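PDB 5J72: putative N-acetylmuramoyl-L-alanine amidase,autolysin cwp6 from Peptoclostridium difficile, which probably hydrolyses the link between glycan strand and stem peptide in peptidoglycan, as a zinc-dependent autolysin attached to the cell wall through CWB2 domains. Local coordinates for residues K65-L70 / V106-I111; A130-L135 / S429-L434; V454-G459 / L486-Y491; E603-F606 / D612-K615. One frame throughout, in Å; residues are numbered along the deposited sequence.

Contact 1. Residues K65-L70 / V106-I111; sequences KDPEYL and VTQEFI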
loop_
_atom_site.group_PDB
_atom_site.type_symbol
_atom_site.label_atom_id
_atom_site.label_comp_id
_atom_site.label_asym_id
_atom_site.label_seq_id
_atom_site.Cartn_x
_atom_site.Cartn_y
_atom_site.Cartn_z
ATOM N N LYS A 65 -17.014 22.053 9.847
ATOM C CA LYS A 65 -17.185 23.506 9.649
ATOM C C LYS A 65 -16.212 23.959 8.569
ATOM O O LYS A 65 -15.063 23.524 8.547
ATOM C CB LYS A 65 -16.884 24.282 10.963
ATOM C CG LYS A 65 -17.801 23.931 12.166
ATOM C CD LYS A 65 -19.222 24.383 12.004
ATOM C CE LYS A 65 -19.379 25.893 12.087
ATOM N NZ LYS A 65 -19.071 26.430 13.456
ATOM N N ASP A 66 -16.658 24.842 7.655
ATOM C CA ASP A 66 -15.820 25.321 6.566
ATOM C C ASP A 66 -15.450 26.775 6.840
ATOM O O ASP A 66 -16.276 27.665 6.706
ATOM C CB ASP A 66 -16.573 25.147 5.244
ATOM C CG ASP A 66 -15.657 24.760 4.103
ATOM O OD1 ASP A 66 -14.433 24.692 4.310
ATOM O OD2 ASP A 66 -16.150 24.579 3.000
ATOM N N PRO A 67 -14.200 27.071 7.202
ATOM C CA PRO A 67 -13.806 28.444 7.518
ATOM C C PRO A 67 -13.733 29.404 6.336
ATOM O O PRO A 67 -13.252 29.053 5.274
ATOM C CB PRO A 67 -12.464 28.233 8.252
ATOM C CG PRO A 67 -11.876 27.032 7.494
ATOM C CD PRO A 67 -13.064 26.117 7.361
ATOM N N GLU A 68 -14.232 30.631 6.562
ATOM C CA GLU A 68 -14.230 31.664 5.506
ATOM C C GLU A 68 -12.822 32.175 5.235
ATOM O O GLU A 68 -12.514 32.628 4.119
ATOM C CB GLU A 68 -15.097 32.874 5.928
ATOM C CG GLU A 68 -16.568 32.463 6.101
ATOM C CD GLU A 68 -17.254 32.083 4.786
ATOM O OE1 GLU A 68 -16.717 32.303 3.683
ATOM O OE2 GLU A 68 -18.381 31.554 4.854
ATOM N N TYR A 69 -11.958 32.091 6.268
ATOM C CA TYR A 69 -10.598 32.612 6.095
ATOM C C TYR A 69 -9.717 31.851 7.075
ATOM O O TYR A 69 -10.183 31.557 8.199
ATOM C CB TYR A 69 -10.583 34.145 6.447
ATOM C CG TYR A 69 -9.217 34.808 6.420
ATOM C CD1 TYR A 69 -8.416 34.756 5.291
ATOM C CD2 TYR A 69 -8.733 35.509 7.542
ATOM C CE1 TYR A 69 -7.167 35.364 5.267
ATOM C CE2 TYR A 69 -7.495 36.130 7.513
ATOM C CZ TYR A 69 -6.720 36.047 6.382
ATOM O OH TYR A 69 -5.485 36.637 6.372
ATOM N N LEU A 70 -8.462 31.575 6.628
ATOM C CA LEU A 70 -7.476 30.744 7.370
ATOM C C LEU A 70 -7.960 29.286 7.364
ATOM O O LEU A 70 -9.101 28.961 6.999
ATOM C CB LEU A 70 -7.207 31.189 8.843
ATOM C CG LEU A 70 -6.869 32.669 8.982
ATOM C CD1 LEU A 70 -6.480 33.093 10.426
ATOM C CD2 LEU A 70 -5.703 32.894 8.065
ATOM N N VAL A 106 -4.473 21.993 13.907
ATOM C CA VAL A 106 -4.877 21.011 12.896
ATOM C C VAL A 106 -5.178 21.750 11.629
ATOM O O VAL A 106 -5.956 22.726 11.694
ATOM C CB VAL A 106 -6.114 20.231 13.427
ATOM C CG1 VAL A 106 -6.725 19.394 12.302
ATOM C CG2 VAL A 106 -5.682 19.343 14.614
ATOM N N THR A 107 -4.536 21.362 10.502
ATOM C CA THR A 107 -4.744 22.062 9.244
ATOM C C THR A 107 -5.845 21.387 8.435
ATOM O O THR A 107 -5.812 20.156 8.200
ATOM C CB THR A 107 -3.413 22.083 8.460
ATOM O OG1 THR A 107 -2.437 22.702 9.280
ATOM C CG2 THR A 107 -3.541 22.861 7.161
ATOM N N GLN A 108 -6.824 22.180 7.997
ATOM C CA GLN A 108 -7.929 21.664 7.176
ATOM C C GLN A 108 -7.663 22.061 5.746
ATOM O O GLN A 108 -7.793 23.231 5.348
ATOM C CB GLN A 108 -9.276 22.239 7.665
ATOM C CG GLN A 108 -10.472 21.690 6.878
ATOM C CD GLN A 108 -11.744 22.020 7.636
ATOM O OE1 GLN A 108 -11.820 21.872 8.849
ATOM N NE2 GLN A 108 -12.818 22.407 6.906
ATOM N N GLU A 109 -7.287 21.086 4.918
ATOM C CA GLU A 109 -6.983 21.362 3.509
ATOM C C GLU A 109 -8.223 21.053 2.677
ATOM O O GLU A 109 -9.233 20.587 3.199
ATOM C CB GLU A 109 -5.883 20.408 3.035
ATOM C CG GLU A 109 -4.694 20.394 3.952
ATOM C CD GLU A 109 -3.699 21.515 3.598
ATOM O OE1 GLU A 109 -2.571 21.477 4.112
ATOM O OE2 GLU A 109 -4.046 22.413 2.829
ATOM N N PHE A 110 -8.147 21.300 1.373
ATOM C CA PHE A 110 -9.274 20.990 0.501
ATOM C C PHE A 110 -8.808 20.449 -0.843
ATOM O O PHE A 110 -7.651 20.645 -1.204
ATOM C CB PHE A 110 -10.205 22.221 0.312
ATOM C CG PHE A 110 -9.544 23.383 -0.383
ATOM C CD1 PHE A 110 -8.933 24.385 0.344
ATOM C CD2 PHE A 110 -9.556 23.480 -1.771
ATOM C CE1 PHE A 110 -8.324 25.455 -0.289
ATOM C CE2 PHE A 110 -8.944 24.548 -2.413
ATOM C CZ PHE A 110 -8.326 25.530 -1.668
ATOM N N ILE A 111 -9.680 19.753 -1.546
ATOM C CA ILE A 111 -9.361 19.163 -2.881
ATOM C C ILE A 111 -8.991 20.270 -3.829
ATOM O O ILE A 111 -9.769 21.235 -3.950
ATOM C CB ILE A 111 -10.627 18.423 -3.351
ATOM C CG1 ILE A 111 -10.710 17.081 -2.592
ATOM C CG2 ILE A 111 -10.561 18.194 -4.890
ATOM C CD1 ILE A 111 -12.187 16.518 -2.626
HETATM O O HOH W 1 -14.166 21.787 10.715
HETATM O O HOH W 2 -12.352 22.982 3.987
#

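Contact 2. Residues A130-L135 / S429-L434; sequences APVKKL and SIASSL. With NA (sodium ion), chain E.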
loop_
_atom_site.group_PDB
_atom_site.type_symbol
_atom_site.label_atom_id
_atom_site.label_comp_id
_atom_site.label_asym_id
_atom_site.label_seq_id
_atom_site.Cartn_x
_atom_site.Cartn_y
_atom_site.Cartn_z
ATOM N N ALA A 130 -6.878 14.979 -4.225
ATOM C CA ALA A 130 -6.887 15.006 -2.754
ATOM C C ALA A 130 -5.688 15.763 -2.316
ATOM O O ALA A 130 -4.638 15.705 -2.963
ATOM C CB ALA A 130 -6.845 13.567 -2.220
ATOM N N PRO A 131 -5.754 16.551 -1.220
ATOM C CA PRO A 131 -4.548 17.286 -0.814
ATOM C C PRO A 131 -3.374 16.334 -0.424
ATOM O O PRO A 131 -3.615 15.277 0.170
ATOM C CB PRO A 131 -5.038 18.112 0.412
ATOM C CG PRO A 131 -6.258 17.303 0.944
ATOM C CD PRO A 131 -6.910 16.846 -0.357
ATOM N N VAL A 132 -2.148 16.728 -0.735
ATOM C CA VAL A 132 -0.982 15.908 -0.447
ATOM C C VAL A 132 -0.171 16.542 0.650
ATOM O O VAL A 132 0.167 17.737 0.574
ATOM C CB VAL A 132 -0.167 15.815 -1.761
ATOM C CG1 VAL A 132 1.211 15.192 -1.563
ATOM C CG2 VAL A 132 -0.956 15.021 -2.802
ATOM N N LYS A 133 0.171 15.750 1.680
ATOM C CA LYS A 133 1.056 16.253 2.738
ATOM C C LYS A 133 2.388 15.519 2.549
ATOM O O LYS A 133 2.427 14.296 2.664
ATOM C CB LYS A 133 0.400 15.965 4.104
ATOM C CG LYS A 133 1.389 16.250 5.250
ATOM C CD LYS A 133 1.417 17.732 5.569
ATOM C CE LYS A 133 2.423 18.027 6.685
ATOM N NZ LYS A 133 2.635 19.483 6.802
ATOM N N LYS A 134 3.472 16.205 2.256
ATOM C CA LYS A 134 4.738 15.519 2.033
ATOM C C LYS A 134 5.579 15.440 3.336
ATOM O O LYS A 134 5.784 16.453 3.983
ATOM C CB LYS A 134 5.533 16.253 0.949
ATOM C CG LYS A 134 6.811 15.529 0.610
ATOM C CD LYS A 134 7.468 16.119 -0.604
ATOM C CE LYS A 134 8.638 15.253 -0.996
ATOM N NZ LYS A 134 9.570 16.002 -1.864
ATOM N N LEU A 135 6.031 14.245 3.714
ATOM C CA LEU A 135 6.829 14.025 4.949
ATOM C C LEU A 135 8.126 13.471 4.478
ATOM O O LEU A 135 8.243 12.263 4.210
ATOM C CB LEU A 135 6.090 13.000 5.893
ATOM C CG LEU A 135 4.679 13.458 6.270
ATOM C CD1 LEU A 135 3.935 12.333 7.175
ATOM C CD2 LEU A 135 4.742 14.848 7.077
ATOM N N SER A 429 -0.922 11.689 -9.752
ATOM C CA SER A 429 -1.861 10.746 -10.368
ATOM C C SER A 429 -2.638 10.036 -9.282
ATOM O O SER A 429 -3.851 9.852 -9.353
ATOM C CB SER A 429 -1.098 9.688 -11.197
ATOM O OG SER A 429 -1.990 8.688 -11.630
ATOM N N ILE A 430 -1.899 9.573 -8.243
ATOM C CA ILE A 430 -2.575 8.874 -7.151
ATOM C C ILE A 430 -3.574 9.804 -6.399
ATOM O O ILE A 430 -4.700 9.398 -6.079
ATOM C CB ILE A 430 -1.483 8.358 -6.177
ATOM C CG1 ILE A 430 -0.776 7.133 -6.846
ATOM C CG2 ILE A 430 -2.169 7.880 -4.844
ATOM C CD1 ILE A 430 0.583 6.817 -6.180
ATOM N N ALA A 431 -3.117 11.017 -6.104
ATOM C CA ALA A 431 -3.960 12.018 -5.393
ATOM C C ALA A 431 -5.214 12.354 -6.258
ATOM O O ALA A 431 -6.309 12.501 -5.702
ATOM C CB ALA A 431 -3.109 13.240 -5.097
ATOM N N SER A 432 -5.079 12.391 -7.637
ATOM C CA SER A 432 -6.304 12.641 -8.483
ATOM C C SER A 432 -7.254 11.483 -8.416
ATOM O O SER A 432 -8.447 11.665 -8.191
ATOM C CB SER A 432 -5.898 12.896 -9.941
ATOM O OG SER A 432 -4.907 13.905 -9.981
ATOM N N SER A 433 -6.734 10.197 -8.569
ATOM C CA SER A 433 -7.694 9.082 -8.453
ATOM C C SER A 433 -8.397 9.028 -7.171
ATOM O O SER A 433 -9.565 8.550 -7.076
ATOM C CB SER A 433 -6.979 7.718 -8.614
ATOM O OG SER A 433 -6.132 7.718 -9.763
ATOM N N LEU A 434 -7.689 9.443 -6.090
ATOM C CA LEU A 434 -8.316 9.276 -4.773
ATOM C C LEU A 434 -9.260 10.447 -4.388
ATOM O O LEU A 434 -9.757 10.488 -3.253
ATOM C CB LEU A 434 -7.175 9.097 -3.677
ATOM C CG LEU A 434 -6.553 7.660 -3.739
ATOM C CD1 LEU A 434 -5.257 7.650 -2.844
ATOM C CD2 LEU A 434 -7.647 6.656 -3.246
HETATM NA NA NA E . -10.838 6.926 -6.754
#

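Contact 3. Residues V454-G459 / L486-Y491; sequences VVIDPG and LATTEY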
loop_
_atom_site.group_PDB
_atom_site.type_symbol
_atom_site.label_atom_id
_atom_site.label_comp_id
_atom_site.label_asym_id
_atom_site.label_seq_id
_atom_site.Cartn_x
_atom_site.Cartn_y
_atom_site.Cartn_z
ATOM N N VAL A 454 0.879 2.999 -25.635
ATOM C CA VAL A 454 0.411 1.677 -26.077
ATOM C C VAL A 454 -0.947 1.448 -25.403
ATOM O O VAL A 454 -1.144 1.861 -24.264
ATOM C CB VAL A 454 1.408 0.590 -25.616
ATOM C CG1 VAL A 454 0.857 -0.795 -25.866
ATOM C CG2 VAL A 454 2.738 0.737 -26.360
ATOM N N VAL A 455 -1.858 0.801 -26.102
ATOM C CA VAL A 455 -3.125 0.424 -25.502
ATOM C C VAL A 455 -3.007 -1.072 -25.342
ATOM O O VAL A 455 -2.644 -1.794 -26.277
ATOM C CB VAL A 455 -4.323 0.822 -26.341
ATOM C CG1 VAL A 455 -5.614 0.135 -25.819
ATOM C CG2 VAL A 455 -4.512 2.346 -26.330
ATOM N N ILE A 456 -3.279 -1.576 -24.098
ATOM C CA ILE A 456 -3.241 -3.004 -23.812
ATOM C C ILE A 456 -4.715 -3.439 -23.591
ATOM O O ILE A 456 -5.419 -2.813 -22.811
ATOM C CB ILE A 456 -2.416 -3.256 -22.519
ATOM C CG1 ILE A 456 -0.900 -2.865 -22.744
ATOM C CG2 ILE A 456 -2.519 -4.706 -22.115
ATOM C CD1 ILE A 456 -0.263 -3.777 -23.875
ATOM N N ASP A 457 -5.138 -4.512 -24.273
ATOM C CA ASP A 457 -6.531 -4.964 -24.163
ATOM C C ASP A 457 -6.640 -6.427 -23.730
ATOM O O ASP A 457 -6.441 -7.352 -24.524
ATOM C CB ASP A 457 -7.186 -4.756 -25.574
ATOM C CG ASP A 457 -8.589 -5.346 -25.677
ATOM O OD1 ASP A 457 -9.399 -5.092 -24.770
ATOM O OD2 ASP A 457 -8.862 -6.084 -26.685
ATOM N N PRO A 458 -6.929 -6.692 -22.464
ATOM C CA PRO A 458 -7.102 -8.071 -21.926
ATOM C C PRO A 458 -8.453 -8.592 -22.504
ATOM O O PRO A 458 -9.484 -7.998 -22.177
ATOM C CB PRO A 458 -7.131 -7.871 -20.408
ATOM C CG PRO A 458 -6.888 -6.395 -20.158
ATOM C CD PRO A 458 -7.136 -5.659 -21.430
ATOM N N GLY A 459 -8.458 -9.651 -23.308
ATOM C CA GLY A 459 -9.692 -10.066 -23.977
ATOM C C GLY A 459 -10.762 -10.529 -23.009
ATOM O O GLY A 459 -10.444 -11.001 -21.915
ATOM N N LEU A 486 -1.833 -7.123 -17.010
ATOM C CA LEU A 486 -1.352 -6.222 -15.926
ATOM C C LEU A 486 0.200 -6.288 -15.936
ATOM O O LEU A 486 0.855 -5.264 -15.747
ATOM C CB LEU A 486 -1.897 -6.724 -14.528
ATOM C CG LEU A 486 -3.437 -6.320 -14.412
ATOM C CD1 LEU A 486 -4.126 -7.184 -13.277
ATOM C CD2 LEU A 486 -3.600 -4.789 -14.109
ATOM N N ALA A 487 0.731 -7.484 -16.124
ATOM C CA ALA A 487 2.213 -7.635 -16.106
ATOM C C ALA A 487 2.839 -6.936 -17.323
ATOM O O ALA A 487 3.912 -6.343 -17.212
ATOM C CB ALA A 487 2.554 -9.108 -16.075
ATOM N N THR A 488 2.189 -7.015 -18.508
ATOM C CA THR A 488 2.691 -6.290 -19.666
ATOM C C THR A 488 2.680 -4.796 -19.407
ATOM O O THR A 488 3.612 -4.054 -19.761
ATOM C CB THR A 488 1.748 -6.560 -20.894
ATOM O OG1 THR A 488 1.744 -7.958 -21.125
ATOM C CG2 THR A 488 2.210 -5.755 -22.173
ATOM N N THR A 489 1.561 -4.304 -18.816
ATOM C CA THR A 489 1.471 -2.876 -18.540
ATOM C C THR A 489 2.590 -2.451 -17.570
ATOM O O THR A 489 3.236 -1.405 -17.753
ATOM C CB THR A 489 0.044 -2.573 -17.907
ATOM O OG1 THR A 489 -0.913 -2.884 -18.924
ATOM C CG2 THR A 489 -0.137 -1.109 -17.555
ATOM N N GLU A 490 2.784 -3.254 -16.559
ATOM C CA GLU A 490 3.779 -2.938 -15.522
ATOM C C GLU A 490 5.207 -2.830 -16.198
ATOM O O GLU A 490 5.955 -1.912 -15.916
ATOM C CB GLU A 490 3.823 -4.083 -14.517
ATOM C CG GLU A 490 4.594 -3.630 -13.298
ATOM C CD GLU A 490 3.678 -2.770 -12.374
ATOM O OE1 GLU A 490 2.705 -2.155 -12.856
ATOM O OE2 GLU A 490 3.940 -2.738 -11.177
ATOM N N TYR A 491 5.523 -3.778 -17.102
ATOM C CA TYR A 491 6.841 -3.712 -17.770
ATOM C C TYR A 491 6.932 -2.478 -18.598
ATOM O O TYR A 491 7.922 -1.732 -18.500
ATOM C CB TYR A 491 7.066 -4.945 -18.632
ATOM C CG TYR A 491 8.393 -4.805 -19.367
ATOM C CD1 TYR A 491 9.590 -5.123 -18.740
ATOM C CD2 TYR A 491 8.445 -4.262 -20.647
ATOM C CE1 TYR A 491 10.813 -4.887 -19.362
ATOM C CE2 TYR A 491 9.665 -4.035 -21.294
ATOM C CZ TYR A 491 10.843 -4.346 -20.642
ATOM O OH TYR A 491 12.044 -4.108 -21.278
#

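Contact 4. Residues E603-F606 / D612-K615; sequences ECAF and DMDK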
loop_
_atom_site.group_PDB
_atom_site.type_symbol
_atom_site.label_atom_id
_atom_site.label_comp_id
_atom_site.label_asym_id
_atom_site.label_seq_id
_atom_site.Cartn_x
_atom_site.Cartn_y
_atom_site.Cartn_z
ATOM N N GLU A 603 -2.352 -14.611 -29.132
ATOM C CA GLU A 603 -2.966 -15.786 -28.513
ATOM C C GLU A 603 -1.801 -16.402 -27.786
ATOM O O GLU A 603 -1.048 -17.207 -28.389
ATOM C CB GLU A 603 -3.505 -16.754 -29.567
ATOM C CG GLU A 603 -4.636 -16.097 -30.337
ATOM C CD GLU A 603 -5.980 -16.280 -29.617
ATOM O OE1 GLU A 603 -5.996 -16.786 -28.490
ATOM O OE2 GLU A 603 -7.008 -15.912 -30.196
ATOM N N CYS A 604 -1.602 -16.024 -26.497
ATOM C CA CYS A 604 -0.438 -16.439 -25.702
ATOM C C CYS A 604 -0.108 -17.905 -25.696
ATOM O O CYS A 604 1.057 -18.286 -25.748
ATOM C CB CYS A 604 -0.619 -15.974 -24.255
ATOM S SG CYS A 604 -0.937 -14.196 -24.127
ATOM N N ALA A 605 -1.156 -18.727 -25.547
ATOM C CA ALA A 605 -1.009 -20.166 -25.410
ATOM C C ALA A 605 -2.422 -20.766 -25.482
ATOM O O ALA A 605 -3.409 -20.012 -25.477
ATOM C CB ALA A 605 -0.408 -20.470 -24.047
ATOM N N PHE A 606 -2.518 -22.112 -25.582
ATOM C CA PHE A 606 -3.813 -22.797 -25.616
ATOM C C PHE A 606 -4.131 -23.056 -24.202
ATOM O O PHE A 606 -3.411 -23.798 -23.544
ATOM C CB PHE A 606 -3.752 -24.127 -26.420
ATOM C CG PHE A 606 -3.936 -23.875 -27.899
ATOM C CD1 PHE A 606 -2.973 -23.193 -28.628
ATOM C CD2 PHE A 606 -5.108 -24.243 -28.540
ATOM C CE1 PHE A 606 -3.178 -22.884 -29.962
ATOM C CE2 PHE A 606 -5.307 -23.927 -29.879
ATOM C CZ PHE A 606 -4.340 -23.248 -30.579
ATOM N N ASP A 612 1.226 -26.411 -22.570
ATOM C CA ASP A 612 1.252 -24.938 -22.564
ATOM C C ASP A 612 0.942 -24.420 -21.174
ATOM O O ASP A 612 1.697 -23.622 -20.634
ATOM C CB ASP A 612 0.205 -24.376 -23.554
ATOM C CG ASP A 612 0.594 -24.444 -25.011
ATOM O OD1 ASP A 612 -0.192 -23.966 -25.861
ATOM O OD2 ASP A 612 1.690 -24.965 -25.310
ATOM N N MET A 613 -0.185 -24.889 -20.571
ATOM C CA MET A 613 -0.626 -24.428 -19.243
ATOM C C MET A 613 0.324 -24.800 -18.119
ATOM O O MET A 613 0.378 -24.102 -17.101
ATOM C CB MET A 613 -2.032 -24.973 -18.946
ATOM C CG MET A 613 -3.042 -24.353 -19.858
ATOM S SD MET A 613 -3.210 -22.580 -19.393
ATOM C CE MET A 613 -2.488 -21.870 -20.716
ATOM N N ASP A 614 1.087 -25.911 -18.285
ATOM C CA ASP A 614 2.079 -26.282 -17.263
ATOM C C ASP A 614 3.181 -25.142 -17.165
ATOM O O ASP A 614 3.807 -24.954 -16.117
ATOM C CB ASP A 614 2.755 -27.632 -17.652
ATOM C CG ASP A 614 1.923 -28.854 -17.276
ATOM O OD1 ASP A 614 0.901 -28.688 -16.554
ATOM O OD2 ASP A 614 2.285 -29.975 -17.704
ATOM N N LYS A 615 3.403 -24.404 -18.261
ATOM C CA LYS A 615 4.381 -23.321 -18.234
ATOM C C LYS A 615 3.731 -22.005 -17.704
ATOM O O LYS A 615 4.420 -20.980 -17.588
ATOM C CB LYS A 615 4.963 -23.082 -19.635
ATOM C CG LYS A 615 5.809 -24.254 -20.141
ATOM C CD LYS A 615 5.927 -24.212 -21.642
ATOM C CE LYS A 615 6.612 -25.448 -22.166
ATOM N NZ LYS A 615 5.635 -26.568 -22.317
#

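Contact 1. Residues K65-L70 / V106-I111
Gln108 spans the gap between two pieces of chain whose backbones stay well apart, giving an example of a single side-chain amide doing the work of a direct backbone pairing. Its NE2 gives a hydrogen bond to Lys65 O at 3.0 Å, with an N-H...O angle of 158°. The carbonyl oxygen lies close to the amide plane, whereas the donor is tilted from the carbonyl plane of Lys65. Beside this bond the CD of Pro67 comes to 3.7 Å from Gln108 NE2, a plain van der Waals contact.

Two waters widen the bridge. One accepts from Lys65 N and donates to Gln108 OE1, both at 3.0 Å. The other accepts from Gln108 NE2 and donates to Asp66 OD1 at 2.7 Å. The Asp66 and Gln108 side chains cross at about a right angle, yet carboxylate and amide planes lie only 22° apart. Gln108 reaches this far because CG stands anti to the backbone N (chi1 -178°) and the chain beyond it is extended.

Further out, Trp73 NE1 bonds to Gln108 OE1, consistent with an amide orientation that leaves NE2 as the donor to Lys65 O, while Lys65 NZ turns off to Pro43 O. The arrangement belongs to the beta-rich N-terminal domain, where strand 106-113 pairs with strand 72-82 and here also fastens the loop that leads into that same strand from strand 56-63.

Contact 2. Residues A130-L135 / S429-L434
Ala130 and Ala431 meet through one backbone hydrogen bond, a compact instance of a strand entrance docking on the last turn of a helix. Ala130 N donates to Ala431 O at 2.9 Å in a nearly straight bond, 168° at the hydrogen. The donor does not come in on a lone pair: it sits above the carbonyl plane, 57° out of it.

Strand 128-135 runs parallel to strand 411-418, which in turn leads to helix 424-433. Next to strand 411-418 it occupies the position that the fourth strand has in the other two four-stranded parallel sheets, although it comes earlier in the chain than the strands it joins, 362-370, 391-394 and 411-418. The contact thus ties that strand to helix 424-433, which follows the strands of the third CWB2 repeat.

Van der Waals packing accompanies the bond. The methyl of Ala431 meets both Ala130 O and Val132 CG2, each 3.6 Å from Ala431 CB; the pair with Val132 is the apolar part. Val132 offers this branch because CG1 takes the place anti to the backbone N (chi1 170°), leaving CG2 turned to the helix. In return Ala130 CB lies 3.7 Å from Ala431 O.

Metal coordination occupies the same helix end. Ser433 O binds a sodium ion at 2.1 Å, and the site is completed by the backbone oxygens of Leu407, Ser408, Lys410 and Lys436.

Contact 3. Residues V454-G459 / L486-Y491
Ile456 projects from the strand 453-458 onto helix 477-494 and touches it with every carbon of its side chain, a worked case of one branched residue filling the space between sheet and helix. At the root, CB lies 3.9 Å from Thr489 OG1. The CG2 branch is 4.0 Å from that same oxygen, and CG1 comes nearer, at 3.8 Å. All three carbons therefore gather round a single hydroxyl, with the two side chains sliding past each other in opposite directions.

From CG1 the chain bends (chi2 -62°) and carries CD1 away from this oxygen to the neighbouring threonine, where it meets Thr488 CG2 at 3.6 Å. Thr488 presents its methyl here because CG2 stands anti to the backbone N, while OG1 turns aside to hydrogen-bond Gly626 O.

Val499, Thr527 and Ile633 touch Ile456 from outside the pair, so the isoleucine lies in the core between the central sheet and its helices. Strand 453-458, helix 477-494 and the adjacent parallel strand 498-501 form a beta-alpha-beta crossover of the amidase domain; of the zinc ligands, His460 lies just after the strand and Glu477 opens the helix.

Thr489 OG1 is itself hydrogen-bonded to Ala485, one turn back along the helix. Thr488 thus offers its methyl, while Thr489 turns an already bonded hydroxyl oxygen against the isoleucine carbons, so the contact is van der Waals in kind.

Contact 4. Residues E603-F606 / D612-K615
Asp612 receives the backbone N-H of Phe606 on OD1, an illustration of how a helical carboxylate can hold a chain just as it leaves a sheet. The bond is 3.0 Å long from Phe606 N to Asp612 OD1 and almost straight, 171° at the hydrogen, and it uses the anti lone pair, the one turned away from the other oxygen. Gly540 N bonds to the same OD1, so two backbone N-H groups grip one buried oxygen; two N-H donors on one oxygen would be expected to favour the ionised carboxylate.

Van der Waals contacts surround this bond. Phe606 CB lies 3.6 Å from Asp612 OD1, and the oxygen meets the phenyl ring at its edge, near the ring plane. The Phe606 and Asp612 side chains lie side by side, pointing the same way, with ring and carboxylate planes 53° apart. Asp612 CB also packs on Ala605 CB, at 4.0 Å.

Met613 adds further packing. Its chain folds at chi2 (-69°) and again at chi3, bringing CE back to within 3.5 Å of Phe606 O, while the apolar pair of CE and Ala605 CB touches more loosely at 4.2 Å.

Asn609 OD1 bonds to Asp612 N and so steadies the helix turn carrying the aspartate. Strand 599-606 runs beside strand 525-532, and Cys604 pairs through the backbone with the zinc ligand His530. The contact thus fixes the end of a central strand, turning its corner at Ala605, in the zinc-dependent amidase domain, with the Phe606 side chain about 11 Å from the metal.

The four contacts follow one another along the chain, each closing before the next opens, and trace the modular build of the protein. Contacts 1 and 2, centres about 17 Å apart, touch where Glu109 CB meets Pro131 CB at 3.6 Å: their strands 106-113 and 128-135 are antiparallel neighbours, joining the N-terminal domain to the cell wall binding part. Contact 2 spans nearly 300 residues, bringing the chain back on itself across that part. Contacts 3 and 4, centres also about 17 Å apart, share the six-stranded sheet of the amidase domain. Contacts 1 and 4, centres about 56 Å apart, lie on opposite sides of the chain's centre, so the N-terminal domain is far from the zinc site.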